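Local structure of translocator protein bipD (Burkholderia pseudomallei, 3NFT) at residues F54-R62 / Y247-K258; R72-R82 / T148-S159. The protein is required for invasion of epithelial cells and for survival within host cells, and probably regulates secretion of the effectors BipB and BipC by the type III secretion system. One frame throughout, in Å; residues are numbered along the deposited sequence. Where two conformers were deposited one is given.

Interaction 1 (F54-R62 / Y247-K258)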
loop_
_atom_site.group_PDB
_atom_site.type_symbol
_atom_site.label_atom_id
_atom_site.label_comp_id
_atom_site.label_asym_id
_atom_site.label_seq_id
_atom_site.Cartn_x
_atom_site.Cartn_y
_atom_site.Cartn_z
ATOM N N PHE A 54 11.702 4.518 38.587
ATOM C CA PHE A 54 12.469 3.271 38.722
ATOM C C PHE A 54 13.911 3.564 39.087
ATOM O O PHE A 54 14.520 2.936 39.960
ATOM C CB PHE A 54 12.372 2.514 37.409
ATOM C CG PHE A 54 12.927 1.105 37.447
ATOM C CD1 PHE A 54 12.070 0.023 37.670
ATOM C CD2 PHE A 54 14.266 0.862 37.207
ATOM C CE1 PHE A 54 12.552 -1.267 37.660
ATOM C CE2 PHE A 54 14.750 -0.445 37.228
ATOM C CZ PHE A 54 13.862 -1.507 37.447
ATOM N N ALA A 55 14.497 4.521 38.393
ATOM C CA ALA A 55 15.883 4.896 38.633
ATOM C C ALA A 55 16.103 5.381 40.057
ATOM O O ALA A 55 17.178 5.154 40.648
ATOM C CB ALA A 55 16.312 6.008 37.637
ATOM N N SER A 56 15.099 6.070 40.602
ATOM C CA SER A 56 15.189 6.652 41.939
ATOM C C SER A 56 15.137 5.625 43.074
ATOM O O SER A 56 15.509 5.917 44.204
ATOM C CB SER A 56 14.101 7.706 42.131
ATOM O OG SER A 56 12.859 7.137 42.460
ATOM N N LEU A 57 14.630 4.425 42.786
ATOM C CA LEU A 57 14.550 3.413 43.817
ATOM C C LEU A 57 15.953 3.091 44.356
ATOM O O LEU A 57 16.905 2.989 43.577
ATOM C CB LEU A 57 13.823 2.181 43.270
ATOM C CG LEU A 57 13.370 1.165 44.300
ATOM C CD1 LEU A 57 12.068 0.570 43.913
ATOM C CD2 LEU A 57 14.476 0.108 44.428
ATOM N N ARG A 58 16.070 2.986 45.675
ATOM C CA ARG A 58 17.315 2.650 46.334
ATOM C C ARG A 58 17.087 1.785 47.519
ATOM O O ARG A 58 16.163 2.025 48.293
ATOM C CB ARG A 58 17.982 3.916 46.842
ATOM C CG ARG A 58 18.502 4.692 45.757
ATOM C CD ARG A 58 19.404 5.666 46.287
ATOM N NE ARG A 58 20.037 6.394 45.225
ATOM C CZ ARG A 58 20.917 7.357 45.477
ATOM N NH1 ARG A 58 21.272 7.599 46.737
ATOM N NH2 ARG A 58 21.487 7.993 44.478
ATOM N N LEU A 59 17.943 0.772 47.663
ATOM C CA LEU A 59 17.895 -0.065 48.839
ATOM C C LEU A 59 18.492 0.655 50.046
ATOM O O LEU A 59 19.243 1.618 49.892
ATOM C CB LEU A 59 18.641 -1.395 48.590
ATOM C CG LEU A 59 18.067 -2.284 47.480
ATOM C CD1 LEU A 59 18.667 -3.695 47.518
ATOM C CD2 LEU A 59 16.576 -2.405 47.447
ATOM N N PRO A 60 18.178 0.184 51.266
ATOM C CA PRO A 60 18.836 0.714 52.445
ATOM C C PRO A 60 20.361 0.567 52.364
ATOM O O PRO A 60 20.865 -0.226 51.575
ATOM C CB PRO A 60 18.254 -0.132 53.589
ATOM C CG PRO A 60 17.070 -0.825 53.036
ATOM C CD PRO A 60 17.250 -0.914 51.588
ATOM N N ASP A 61 21.089 1.362 53.132
ATOM C CA ASP A 61 22.520 1.280 53.145
ATOM C C ASP A 61 23.015 1.775 54.494
ATOM O O ASP A 61 22.221 2.190 55.347
ATOM C CB ASP A 61 23.094 2.100 51.972
ATOM C CG ASP A 61 24.428 1.554 51.446
ATOM O OD1 ASP A 61 25.107 0.764 52.150
ATOM O OD2 ASP A 61 24.805 1.939 50.313
ATOM N N ARG A 62 24.323 1.670 54.693
ATOM C CA ARG A 62 24.999 2.223 55.840
ATOM C C ARG A 62 26.133 3.055 55.256
ATOM O O ARG A 62 27.051 2.517 54.641
ATOM C CB ARG A 62 25.536 1.097 56.722
ATOM C CG ARG A 62 26.189 1.543 58.004
ATOM C CD ARG A 62 25.206 1.531 59.137
ATOM N NE ARG A 62 24.995 0.198 59.712
ATOM C CZ ARG A 62 24.282 -0.010 60.816
ATOM N NH1 ARG A 62 23.722 1.014 61.450
ATOM N NH2 ARG A 62 24.128 -1.233 61.301
ATOM N N TYR A 247 27.569 -6.267 52.493
ATOM C CA TYR A 247 26.240 -5.851 52.074
ATOM C C TYR A 247 26.346 -4.967 50.828
ATOM O O TYR A 247 25.598 -5.108 49.873
ATOM C CB TYR A 247 25.525 -5.109 53.207
ATOM C CG TYR A 247 24.229 -4.511 52.733
ATOM C CD1 TYR A 247 24.164 -3.173 52.335
ATOM C CD2 TYR A 247 23.084 -5.291 52.616
ATOM C CE1 TYR A 247 22.996 -2.640 51.879
ATOM C CE2 TYR A 247 21.903 -4.761 52.157
ATOM C CZ TYR A 247 21.854 -3.431 51.770
ATOM O OH TYR A 247 20.651 -2.903 51.302
ATOM N N GLN A 248 27.300 -4.044 50.841
ATOM C CA GLN A 248 27.441 -3.116 49.736
ATOM C C GLN A 248 27.845 -3.825 48.456
ATOM O O GLN A 248 27.414 -3.447 47.385
ATOM C CB GLN A 248 28.433 -1.998 50.093
ATOM C CG GLN A 248 27.833 -1.054 51.136
ATOM C CD GLN A 248 28.732 0.122 51.526
ATOM O OE1 GLN A 248 29.953 0.080 51.365
ATOM N NE2 GLN A 248 28.123 1.161 52.087
ATOM N N ALA A 249 28.679 -4.867 48.579
ATOM C CA ALA A 249 29.043 -5.653 47.416
ATOM C C ALA A 249 27.811 -6.319 46.813
ATOM O O ALA A 249 27.655 -6.355 45.579
ATOM C CB ALA A 249 30.063 -6.722 47.778
ATOM N N TRP A 250 26.955 -6.881 47.668
ATOM C CA TRP A 250 25.729 -7.503 47.206
ATOM C C TRP A 250 24.799 -6.456 46.555
ATOM O O TRP A 250 24.250 -6.659 45.480
ATOM C CB TRP A 250 25.006 -8.246 48.350
ATOM C CG TRP A 250 23.616 -8.591 47.908
ATOM C CD1 TRP A 250 23.245 -9.608 47.067
ATOM C CD2 TRP A 250 22.427 -7.814 48.135
ATOM N NE1 TRP A 250 21.897 -9.547 46.826
ATOM C CE2 TRP A 250 21.370 -8.455 47.461
ATOM C CE3 TRP A 250 22.155 -6.673 48.886
ATOM C CZ2 TRP A 250 20.064 -7.959 47.478
ATOM C CZ3 TRP A 250 20.864 -6.186 48.914
ATOM C CH2 TRP A 250 19.837 -6.817 48.213
ATOM N N ASN A 251 24.650 -5.317 47.223
ATOM C CA ASN A 251 23.775 -4.234 46.749
ATOM C C ASN A 251 24.245 -3.757 45.385
ATOM O O ASN A 251 23.458 -3.505 44.494
ATOM C CB ASN A 251 23.793 -3.092 47.768
ATOM C CG ASN A 251 22.703 -2.062 47.560
ATOM O OD1 ASN A 251 21.745 -2.271 46.805
ATOM N ND2 ASN A 251 22.819 -0.952 48.284
ATOM N N THR A 252 25.562 -3.668 45.212
ATOM C CA THR A 252 26.107 -3.241 43.933
ATOM C C THR A 252 25.762 -4.235 42.828
ATOM O O THR A 252 25.378 -3.847 41.727
ATOM C CB THR A 252 27.615 -2.995 44.030
ATOM O OG1 THR A 252 27.840 -1.905 44.949
ATOM C CG2 THR A 252 28.226 -2.679 42.661
ATOM N N ALA A 253 25.895 -5.527 43.113
ATOM C CA ALA A 253 25.519 -6.517 42.120
ATOM C C ALA A 253 24.037 -6.447 41.795
ATOM O O ALA A 253 23.646 -6.530 40.635
ATOM C CB ALA A 253 25.894 -7.911 42.595
ATOM N N PHE A 254 23.229 -6.293 42.830
ATOM C CA PHE A 254 21.774 -6.224 42.666
ATOM C C PHE A 254 21.396 -5.040 41.796
ATOM O O PHE A 254 20.599 -5.156 40.858
ATOM C CB PHE A 254 21.110 -6.138 44.045
ATOM C CG PHE A 254 19.663 -6.501 44.047
ATOM C CD1 PHE A 254 19.271 -7.838 44.142
ATOM C CD2 PHE A 254 18.715 -5.525 43.965
ATOM C CE1 PHE A 254 17.928 -8.195 44.165
ATOM C CE2 PHE A 254 17.343 -5.872 43.974
ATOM C CZ PHE A 254 16.966 -7.212 44.081
ATOM N N SER A 255 22.012 -3.900 42.099
ATOM C CA SER A 255 21.809 -2.681 41.336
ATOM C C SER A 255 22.228 -2.804 39.891
ATOM O O SER A 255 21.621 -2.183 39.010
ATOM C CB SER A 255 22.585 -1.529 41.991
ATOM O OG SER A 255 22.040 -1.252 43.263
ATOM N N GLY A 256 23.286 -3.568 39.635
ATOM C CA GLY A 256 23.701 -3.829 38.278
ATOM C C GLY A 256 22.586 -4.487 37.465
ATOM O O GLY A 256 22.305 -4.079 36.341
ATOM N N GLN A 257 21.911 -5.469 38.052
ATOM C CA GLN A 257 20.795 -6.128 37.376
ATOM C C GLN A 257 19.591 -5.176 37.215
ATOM O O GLN A 257 18.983 -5.126 36.162
ATOM C CB GLN A 257 20.384 -7.361 38.146
ATOM C CG GLN A 257 21.481 -8.421 38.199
ATOM C CD GLN A 257 21.948 -8.921 36.818
ATOM O OE1 GLN A 257 21.148 -9.071 35.874
ATOM N NE2 GLN A 257 23.262 -9.168 36.697
ATOM N N LYS A 258 19.284 -4.428 38.274
ATOM C CA LYS A 258 18.247 -3.438 38.244
ATOM C C LYS A 258 18.516 -2.451 37.094
ATOM O O LYS A 258 17.633 -2.163 36.297
ATOM C CB LYS A 258 18.202 -2.713 39.603
ATOM C CG LYS A 258 17.315 -1.466 39.641
ATOM C CD LYS A 258 17.448 -0.671 40.929
ATOM C CE LYS A 258 16.544 0.573 40.938
ATOM N NZ LYS A 258 17.239 1.789 40.388
HETATM O O HOH W 1 19.344 1.831 42.724
HETATM O O HOH W 2 21.363 1.554 48.125
HETATM O O HOH W 3 20.119 0.399 45.639
HETATM O O HOH W 4 25.555 -0.285 48.760
#
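Leu59 packs on Trp250 and Phe254, laying the connection that follows helix 41-56 along the long coiled-coil helix 244-295 of this needle-tip protein. Residues 54-62, which leave helix 41-56 and enter the short strand 61-63, run along residues 247-258 of that helix. The tight apolar part centres on Leu59, which aims its CB at the helix. With CG anti to its carbonyl carbon, the CD1 branch reaches Trp250 CH2 at 3.4 Å and Phe254 CD2 at 4.0 Å, crossing the indole at about a right angle; Leu161 also touches Leu59. Toward helix 41-56, Lys258 O lies at the edge of the Phe54 ring, and Lys258 CG is 3.7 Å from Phe54 CE2. The Lys258 chain runs extended as far as CE and then bends, chi4 -91°, which brings the polar NZ among carbonyls: it donates to Phe54 O at 3.0 Å, and weakly to Ala55 O and Leu57 O. These carbonyls would be expected to stabilise the ammonium charge. A water also bridges NZ and Leu57 O.

Around Asn251 water dominates. Its ND2 donates to two waters, one bound to Leu59 O and the other to Asp61 OD2, while a third accepts from Leu59 N and donates only weakly to Asn251 OD1. Beyond this wet seam the strand is gripped directly. Tyr247 OH donates to Pro60 O at 2.7 Å, from above the carbonyl plane. Asp61 OD1, already held by Arg62 N, receives Gln248 NE2 at 3.0 Å from the syn side, tilted out of the carboxylate plane, N-H...O 167°, with the carboxylate and amide planes 83° apart.

Interaction 2 (R72-R82 / T148-S159)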
loop_
_atom_site.group_PDB
_atom_site.type_symbol
_atom_site.label_atom_id
_atom_site.label_comp_id
_atom_site.label_asym_id
_atom_site.label_seq_id
_atom_site.Cartn_x
_atom_site.Cartn_y
_atom_site.Cartn_z
ATOM N N ARG A 72 11.546 3.793 48.141
ATOM C CA ARG A 72 10.594 2.939 47.430
ATOM C C ARG A 72 9.931 3.719 46.298
ATOM O O ARG A 72 9.965 4.955 46.274
ATOM C CB ARG A 72 9.576 2.389 48.413
ATOM C CG ARG A 72 10.257 1.435 49.428
ATOM C CD ARG A 72 9.445 1.179 50.607
ATOM N NE ARG A 72 10.199 0.698 51.781
ATOM C CZ ARG A 72 9.993 -0.424 52.454
ATOM N NH1 ARG A 72 9.026 -1.279 52.113
ATOM N NH2 ARG A 72 10.762 -0.686 53.508
ATOM N N ALA A 73 9.295 2.989 45.384
ATOM C CA ALA A 73 8.702 3.539 44.197
ATOM C C ALA A 73 7.230 3.884 44.383
ATOM O O ALA A 73 6.455 3.072 44.887
ATOM C CB ALA A 73 8.855 2.513 43.014
ATOM N N ASN A 74 6.816 5.045 43.879
ATOM C CA ASN A 74 5.417 5.420 43.717
ATOM C C ASN A 74 4.952 4.732 42.451
ATOM O O ASN A 74 5.226 5.163 41.335
ATOM C CB ASN A 74 5.265 6.959 43.626
ATOM C CG ASN A 74 3.858 7.402 43.354
ATOM O OD1 ASN A 74 2.953 6.576 43.210
ATOM N ND2 ASN A 74 3.645 8.748 43.270
ATOM N N LEU A 75 4.269 3.607 42.622
ATOM C CA LEU A 75 3.938 2.787 41.452
ATOM C C LEU A 75 2.874 3.428 40.546
ATOM O O LEU A 75 2.692 3.013 39.399
ATOM C CB LEU A 75 3.489 1.385 41.887
ATOM C CG LEU A 75 4.476 0.603 42.722
ATOM C CD1 LEU A 75 3.796 -0.683 43.264
ATOM C CD2 LEU A 75 5.724 0.261 41.895
ATOM N N THR A 76 2.147 4.410 41.071
ATOM C CA THR A 76 1.127 5.061 40.262
ATOM C C THR A 76 1.723 5.767 39.034
ATOM O O THR A 76 0.994 6.013 38.067
ATOM C CB THR A 76 0.291 6.077 41.049
ATOM O OG1 THR A 76 1.052 7.272 41.327
ATOM C CG2 THR A 76 -0.221 5.441 42.373
ATOM N N VAL A 77 2.998 6.150 39.087
ATOM C CA VAL A 77 3.625 6.736 37.917
ATOM C C VAL A 77 3.619 5.763 36.738
ATOM O O VAL A 77 3.485 6.125 35.569
ATOM C CB VAL A 77 5.068 7.183 38.283
ATOM C CG1 VAL A 77 5.753 7.886 37.123
ATOM C CG2 VAL A 77 5.054 8.076 39.562
ATOM N N PHE A 78 3.795 4.492 37.042
ATOM C CA PHE A 78 3.738 3.489 36.019
ATOM C C PHE A 78 2.330 3.294 35.472
ATOM O O PHE A 78 2.155 3.078 34.274
ATOM C CB PHE A 78 4.268 2.144 36.565
ATOM C CG PHE A 78 5.696 2.174 37.050
ATOM C CD1 PHE A 78 6.005 2.710 38.314
ATOM C CD2 PHE A 78 6.767 1.743 36.250
ATOM C CE1 PHE A 78 7.292 2.793 38.774
ATOM C CE2 PHE A 78 8.070 1.805 36.729
ATOM C CZ PHE A 78 8.341 2.333 37.991
ATOM N N ASP A 79 1.326 3.338 36.355
ATOM C CA ASP A 79 -0.066 3.321 35.930
ATOM C C ASP A 79 -0.376 4.470 34.984
ATOM O O ASP A 79 -0.991 4.274 33.950
ATOM C CB ASP A 79 -1.021 3.380 37.119
ATOM C CG ASP A 79 -0.836 2.215 38.078
ATOM O OD1 ASP A 79 -0.873 1.034 37.614
ATOM O OD2 ASP A 79 -0.649 2.485 39.294
ATOM N N ASP A 80 0.110 5.659 35.312
ATOM C CA ASP A 80 -0.147 6.835 34.498
ATOM C C ASP A 80 0.431 6.585 33.095
ATOM O O ASP A 80 -0.165 6.966 32.095
ATOM C CB ASP A 80 0.562 8.072 35.075
ATOM C CG ASP A 80 -0.052 8.616 36.376
ATOM O OD1 ASP A 80 -1.212 8.328 36.685
ATOM O OD2 ASP A 80 0.654 9.403 37.070
ATOM N N ALA A 81 1.622 5.979 33.022
ATOM C CA ALA A 81 2.237 5.701 31.712
ATOM C C ALA A 81 1.406 4.687 30.914
ATOM O O ALA A 81 1.179 4.851 29.732
ATOM C CB ALA A 81 3.644 5.226 31.856
ATOM N N ARG A 82 0.979 3.611 31.573
ATOM C CA ARG A 82 0.171 2.602 30.899
ATOM C C ARG A 82 -1.128 3.217 30.365
ATOM O O ARG A 82 -1.538 2.937 29.229
ATOM C CB ARG A 82 -0.120 1.463 31.860
ATOM C CG ARG A 82 1.141 0.677 32.170
ATOM C CD ARG A 82 0.937 -0.283 33.346
ATOM N NE ARG A 82 -0.193 -1.157 33.072
ATOM C CZ ARG A 82 -0.904 -1.805 33.978
ATOM N NH1 ARG A 82 -0.609 -1.719 35.270
ATOM N NH2 ARG A 82 -1.899 -2.582 33.565
ATOM N N THR A 148 5.716 -2.286 30.428
ATOM C CA THR A 148 5.602 -1.328 31.514
ATOM C C THR A 148 5.011 -1.992 32.758
ATOM O O THR A 148 5.389 -1.678 33.879
ATOM C CB THR A 148 4.797 -0.078 31.096
ATOM O OG1 THR A 148 5.434 0.516 29.944
ATOM C CG2 THR A 148 4.726 0.941 32.237
ATOM N N LYS A 149 4.078 -2.924 32.564
ATOM C CA LYS A 149 3.606 -3.701 33.696
ATOM C C LYS A 149 4.719 -4.503 34.363
ATOM O O LYS A 149 4.828 -4.566 35.597
ATOM C CB LYS A 149 2.478 -4.622 33.240
ATOM C CG LYS A 149 1.988 -5.513 34.323
ATOM C CD LYS A 149 1.288 -4.812 35.458
ATOM C CE LYS A 149 0.434 -5.832 36.232
ATOM N NZ LYS A 149 0.056 -5.359 37.569
ATOM N N TYR A 150 5.549 -5.144 33.550
ATOM C CA TYR A 150 6.750 -5.810 34.047
ATOM C C TYR A 150 7.642 -4.877 34.847
ATOM O O TYR A 150 8.061 -5.168 35.956
ATOM C CB TYR A 150 7.513 -6.385 32.878
ATOM C CG TYR A 150 8.993 -6.672 33.068
ATOM C CD1 TYR A 150 9.454 -7.601 34.007
ATOM C CD2 TYR A 150 9.934 -6.074 32.259
ATOM C CE1 TYR A 150 10.786 -7.883 34.126
ATOM C CE2 TYR A 150 11.285 -6.349 32.377
ATOM C CZ TYR A 150 11.715 -7.261 33.317
ATOM O OH TYR A 150 13.051 -7.559 33.413
ATOM N N PHE A 151 7.905 -3.717 34.245
ATOM C CA PHE A 151 8.787 -2.695 34.826
ATOM C C PHE A 151 8.229 -2.272 36.182
ATOM O O PHE A 151 8.969 -2.169 37.145
ATOM C CB PHE A 151 8.857 -1.540 33.825
ATOM C CG PHE A 151 9.966 -0.538 34.039
ATOM C CD1 PHE A 151 11.270 -0.921 34.303
ATOM C CD2 PHE A 151 9.687 0.825 33.844
ATOM C CE1 PHE A 151 12.297 0.018 34.408
ATOM C CE2 PHE A 151 10.703 1.760 33.923
ATOM C CZ PHE A 151 11.999 1.365 34.214
ATOM N N GLN A 152 6.903 -2.063 36.228
ATOM C CA GLN A 152 6.167 -1.750 37.429
ATOM C C GLN A 152 6.289 -2.822 38.478
ATOM O O GLN A 152 6.489 -2.538 39.654
ATOM C CB GLN A 152 4.695 -1.454 37.103
ATOM C CG GLN A 152 3.812 -0.986 38.242
ATOM C CD GLN A 152 2.423 -0.582 37.744
ATOM O OE1 GLN A 152 2.068 -0.825 36.590
ATOM N NE2 GLN A 152 1.644 0.054 38.585
ATOM N N SER A 153 6.175 -4.080 38.054
ATOM C CA SER A 153 6.207 -5.185 39.004
ATOM C C SER A 153 7.608 -5.340 39.611
ATOM O O SER A 153 7.752 -5.725 40.769
ATOM C CB SER A 153 5.746 -6.492 38.338
ATOM O OG SER A 153 6.698 -6.977 37.412
ATOM N N VAL A 154 8.647 -4.993 38.841
ATOM C CA VAL A 154 10.024 -4.995 39.346
ATOM C C VAL A 154 10.199 -3.850 40.353
ATOM O O VAL A 154 10.724 -4.028 41.425
ATOM C CB VAL A 154 11.048 -4.937 38.210
ATOM C CG1 VAL A 154 12.470 -4.818 38.752
ATOM C CG2 VAL A 154 10.935 -6.163 37.276
ATOM N N ALA A 155 9.668 -2.678 40.027
ATOM C CA ALA A 155 9.673 -1.587 41.008
ATOM C C ALA A 155 8.955 -1.930 42.296
ATOM O O ALA A 155 9.400 -1.571 43.384
ATOM C CB ALA A 155 9.112 -0.309 40.373
ATOM N N ASP A 156 7.844 -2.661 42.172
ATOM C CA ASP A 156 7.028 -3.066 43.297
ATOM C C ASP A 156 7.847 -4.022 44.183
ATOM O O ASP A 156 7.979 -3.822 45.382
ATOM C CB ASP A 156 5.773 -3.758 42.754
ATOM C CG ASP A 156 4.690 -3.984 43.793
ATOM O OD1 ASP A 156 4.841 -3.677 44.987
ATOM O OD2 ASP A 156 3.628 -4.514 43.366
ATOM N N VAL A 157 8.433 -5.078 43.583
ATOM C CA VAL A 157 9.217 -6.012 44.377
ATOM C C VAL A 157 10.457 -5.368 45.006
ATOM O O VAL A 157 10.806 -5.689 46.148
ATOM C CB VAL A 157 9.526 -7.309 43.625
ATOM C CG1 VAL A 157 10.694 -7.141 42.685
ATOM C CG2 VAL A 157 9.788 -8.438 44.635
ATOM N N MET A 158 11.096 -4.433 44.299
ATOM C CA MET A 158 12.280 -3.778 44.832
ATOM C C MET A 158 11.927 -2.812 45.950
ATOM O O MET A 158 12.814 -2.385 46.699
ATOM C CB MET A 158 13.097 -3.089 43.730
ATOM C CG MET A 158 13.620 -4.058 42.701
ATOM S SD MET A 158 14.717 -3.243 41.510
ATOM C CE MET A 158 13.668 -1.964 40.823
ATOM N N SER A 159 10.645 -2.442 46.032
ATOM C CA SER A 159 10.150 -1.626 47.136
ATOM C C SER A 159 9.798 -2.547 48.326
ATOM O O SER A 159 10.252 -2.330 49.440
ATOM C CB SER A 159 8.935 -0.837 46.693
ATOM O OG SER A 159 9.250 0.042 45.633
#
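Gln152 and Phe78 bury the most surface here, followed by Ser159, and they join the beginning of helix 76-103 to the coiled-coil helix 121-160. The two helices pack antiparallel, their short axes 9.6 Å apart at 176°. Phe78 is a knob set into a hole formed by Thr148, Phe151, Gln152 and Ala155. One face of its ring receives Gln152 CA in a CH-pi contact, 4.1 Å from the ring centroid. Its CE2 edge points at the face of Phe151 in an offset edge-to-face pair, with the planes at 72°, while CZ meets Ala155 CB at 3.6 Å.

Gln152 runs antiparallel to the Phe78 side chain. Its CG is anti to the backbone N (chi1 -175°) and the chain stays extended, which carries the amide beyond Phe78 CB to the polar margin beside Asp79 and Arg82. There NE2 gives a nearly straight bond to Asp79 OD1 at 2.9 Å, coming from above the carboxylate plane, and OE1 accepts from Arg82 NH1 at 3.1 Å. The same Asp79 OD1 forms a long salt bridge with Arg82 NH1, at 3.6 Å. Lys149 CD lies over one face of the Arg82 guanidinium, whose NH2 forms a salt bridge with Glu145.

At the far end Ser159 OG accepts from Ala73 N at 3.0 Å and donates to Ala155 O. Leu75 fills the interval, its CD2 against Ala155 CB and its CD1 near Asp156 CG. Bonded at both ends, the Gln152 amide has its orientation fixed, while Glu145 and Asp79 would probably offset the like charges of Arg82 NH1 and Lys149 NZ, 4.4 Å apart.

Overall arrangement
Interaction 2 is nested along the chain inside the loop closed by interaction 1, and their centres lie about 17 Å apart. Their side chains nevertheless meet directly: Phe54 CD1 is 3.3 Å from Phe151 CE1 in a ring stack, and Phe54 CZ is 3.4 Å from Met158 CE. Leu57 CD1 approaches Ser159 OG at 3.3 Å. Phe54 and Leu57 thus touch both coiled-coil helices, 121-160 and 244-295. Together the contacts lay what is probably the N-terminal domain, through residues 54-62 and 72-82, against the coiled coil. That placement is consistent with its role as an intramolecular chaperone, which prevents premature oligomerization of coiled-coil residues involved in interactions with the needle or with BipD itself.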